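Local coordinates for beta-1,4-mannanase (Aplysia kurodai, PDB 3VUP), which probably hydrolyses the beta-1,4-mannosidic linkages of dietary mannan, as a TIM-barrel glycoside hydrolase of the sea hare's digestive fluid, at residues Tyr310-Gly315 with Thr336-Lys341. Residues are numbered along the deposited sequence; the frame is centred on the assembly and turned at random. Where two conformers were deposited one is given.
Sequences YVYNHG and TNIKDK. With SO4 (sulfate ion), chain E.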
loop_
_atom_site.group_PDB
_atom_site.type_symbol
_atom_site.label_atom_id
_atom_site.label_comp_id
_atom_site.label_asym_id
_atom_site.label_seq_id
_atom_site.Cartn_x
_atom_site.Cartn_y
_atom_site.Cartn_z
ATOM N N TYR A 310 17.851 -4.957 -9.079
ATOM C CA TYR A 310 18.161 -5.528 -7.775
ATOM C C TYR A 310 16.922 -6.202 -7.192
ATOM O O TYR A 310 16.974 -7.341 -6.729
ATOM C CB TYR A 310 18.707 -4.472 -6.803
ATOM C CG TYR A 310 19.183 -5.114 -5.530
ATOM C CD1 TYR A 310 18.286 -5.465 -4.533
ATOM C CD2 TYR A 310 20.522 -5.437 -5.345
ATOM C CE1 TYR A 310 18.705 -6.108 -3.393
ATOM C CE2 TYR A 310 20.956 -6.071 -4.193
ATOM C CZ TYR A 310 20.040 -6.410 -3.222
ATOM O OH TYR A 310 20.481 -7.046 -2.088
ATOM N N VAL A 311 15.802 -5.493 -7.198
ATOM C CA VAL A 311 14.588 -6.046 -6.621
ATOM C C VAL A 311 14.201 -7.337 -7.346
ATOM O O VAL A 311 13.924 -8.361 -6.716
ATOM C CB VAL A 311 13.425 -5.030 -6.656
ATOM C CG1 VAL A 311 12.165 -5.659 -6.128
ATOM C CG2 VAL A 311 13.766 -3.786 -5.850
ATOM N N TYR A 312 14.229 -7.290 -8.673
ATOM C CA TYR A 312 13.850 -8.441 -9.476
ATOM C C TYR A 312 14.740 -9.656 -9.189
ATOM O O TYR A 312 14.262 -10.790 -9.146
ATOM C CB TYR A 312 13.903 -8.085 -10.972
ATOM C CG TYR A 312 13.246 -9.143 -11.827
ATOM C CD1 TYR A 312 11.896 -9.055 -12.167
ATOM C CD2 TYR A 312 13.961 -10.254 -12.264
ATOM C CE1 TYR A 312 11.284 -10.041 -12.918
ATOM C CE2 TYR A 312 13.355 -11.235 -13.011
ATOM C CZ TYR A 312 12.019 -11.129 -13.332
ATOM O OH TYR A 312 11.412 -12.123 -14.072
ATOM N N ASN A 313 16.033 -9.396 -8.997
ATOM C CA ASN A 313 17.047 -10.438 -8.862
ATOM C C ASN A 313 17.237 -10.970 -7.448
ATOM O O ASN A 313 18.041 -11.883 -7.249
ATOM C CB ASN A 313 18.407 -9.938 -9.367
ATOM C CG ASN A 313 18.453 -9.763 -10.867
ATOM O OD1 ASN A 313 17.748 -10.448 -11.611
ATOM N ND2 ASN A 313 19.297 -8.851 -11.324
ATOM N N HIS A 314 16.517 -10.411 -6.470
ATOM C CA HIS A 314 16.702 -10.812 -5.078
ATOM C C HIS A 314 15.453 -11.361 -4.410
ATOM O O HIS A 314 15.274 -11.226 -3.204
ATOM C CB HIS A 314 17.353 -9.693 -4.265
ATOM C CG HIS A 314 18.770 -9.454 -4.662
ATOM N ND1 HIS A 314 19.105 -8.718 -5.777
ATOM C CD2 HIS A 314 19.933 -9.908 -4.144
ATOM C CE1 HIS A 314 20.418 -8.708 -5.913
ATOM N NE2 HIS A 314 20.945 -9.415 -4.932
ATOM N N GLY A 315 14.601 -12.007 -5.199
ATOM C CA GLY A 315 13.532 -12.823 -4.646
ATOM C C GLY A 315 12.267 -12.079 -4.277
ATOM O O GLY A 315 11.303 -12.691 -3.814
ATOM N N THR A 336 11.401 -0.017 -17.983
ATOM C CA THR A 336 11.641 -0.533 -19.325
ATOM C C THR A 336 12.737 -1.590 -19.333
ATOM O O THR A 336 12.635 -2.599 -20.027
ATOM C CB THR A 336 11.989 0.612 -20.293
ATOM O OG1 THR A 336 10.851 1.472 -20.441
ATOM C CG2 THR A 336 12.382 0.070 -21.650
ATOM N N ASN A 337 13.784 -1.379 -18.544
ATOM C CA ASN A 337 14.921 -2.283 -18.592
ATOM C C ASN A 337 14.574 -3.704 -18.166
ATOM O O ASN A 337 15.110 -4.667 -18.715
ATOM C CB ASN A 337 16.077 -1.751 -17.759
ATOM C CG ASN A 337 17.313 -2.594 -17.905
ATOM O OD1 ASN A 337 17.618 -3.423 -17.053
ATOM N ND2 ASN A 337 18.015 -2.415 -19.012
ATOM N N ILE A 338 13.672 -3.837 -17.200
ATOM C CA ILE A 338 13.354 -5.161 -16.671
ATOM C C ILE A 338 12.140 -5.812 -17.323
ATOM O O ILE A 338 11.811 -6.937 -16.985
ATOM C CB ILE A 338 13.174 -5.176 -15.121
ATOM C CG1 ILE A 338 11.928 -4.401 -14.690
ATOM C CG2 ILE A 338 14.428 -4.672 -14.412
ATOM C CD1 ILE A 338 11.489 -4.722 -13.263
ATOM N N LYS A 339 11.492 -5.128 -18.268
ATOM C CA LYS A 339 10.157 -5.545 -18.704
ATOM C C LYS A 339 10.109 -6.923 -19.353
ATOM O O LYS A 339 9.063 -7.569 -19.353
ATOM C CB LYS A 339 9.502 -4.500 -19.610
ATOM C CG LYS A 339 10.017 -4.469 -21.028
ATOM C CD LYS A 339 9.312 -3.358 -21.784
ATOM C CE LYS A 339 9.742 -3.311 -23.230
ATOM N NZ LYS A 339 9.119 -2.182 -23.972
ATOM N N ASP A 340 11.241 -7.364 -19.900
ATOM C CA ASP A 340 11.311 -8.630 -20.614
ATOM C C ASP A 340 11.930 -9.759 -19.782
ATOM O O ASP A 340 12.162 -10.845 -20.311
ATOM C CB ASP A 340 12.073 -8.458 -21.938
ATOM C CG ASP A 340 13.501 -7.952 -21.742
ATOM O OD1 ASP A 340 13.861 -7.571 -20.601
ATOM O OD2 ASP A 340 14.265 -7.930 -22.733
ATOM N N LYS A 341 12.182 -9.517 -18.498
ATOM C CA LYS A 341 12.719 -10.563 -17.636
ATOM C C LYS A 341 11.638 -11.559 -17.260
ATOM O O LYS A 341 10.481 -11.182 -17.051
ATOM C CB LYS A 341 13.336 -9.968 -16.374
ATOM C CG LYS A 341 14.464 -9.015 -16.655
ATOM C CD LYS A 341 15.232 -8.567 -15.415
ATOM C CE LYS A 341 16.098 -9.672 -14.832
ATOM N NZ LYS A 341 17.173 -10.083 -15.774
HETATM S S SO4 E . 15.920 -13.251 -16.846
HETATM O O1 SO4 E . 16.076 -13.016 -15.412
HETATM O O2 SO4 E . 14.626 -13.870 -17.122
HETATM O O3 SO4 E . 16.053 -11.987 -17.559
HETATM O O4 SO4 E . 16.992 -14.156 -17.263
#
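K341 lies along one face of the Y312 ring and, in the conformer described, one of two modelled, turns its amine to a sulfate ion, so it is the aliphatic part of K341 that packs on the ring while its charged end faces the ion. The evidence for CH-pi packing is K341 CB, 3.9 Å from the ring centroid and 27° off the normal, displaced toward the rim beside CZ. Further out, K341 CE comes within 3.4 Å of Y312 CD2, the two side chains running in opposite directions past one another. In this conformer, bends at the last two torsions carry K341 NZ to the sulfate, where it donates at 2.8 Å to O3 and more weakly to O1. The ion, probably from the crystallisation liquor, is also bound by T342 N and S343 OG.

With CG anti to the backbone N (chi1 -168°), the Y312 ring is directed at the K341 turn. Y312 OH sits 3.2 Å from K341 C, but its hydrogen bonds are with G345 O and N344 N. I338 CD1 approaches obliquely, 4.5 Å from Y312 CD1, while N313 OD1 lies 3.7 Å from K341 CE. Replacing Y312 with an alanine would probably deprive the lysine methylenes of their apolar support and the loop at N344 and G345 of its hydroxyl partner.

I338 to K341 form a type I beta turn, closed by K341 N to I338 O, which leads out of helix 324-338. The contact thus joins that turn to the end of helix 304-313, the two helices being linked through barrel strand 318-322, while F17, just before strand 18-22, meets the Y312 ring.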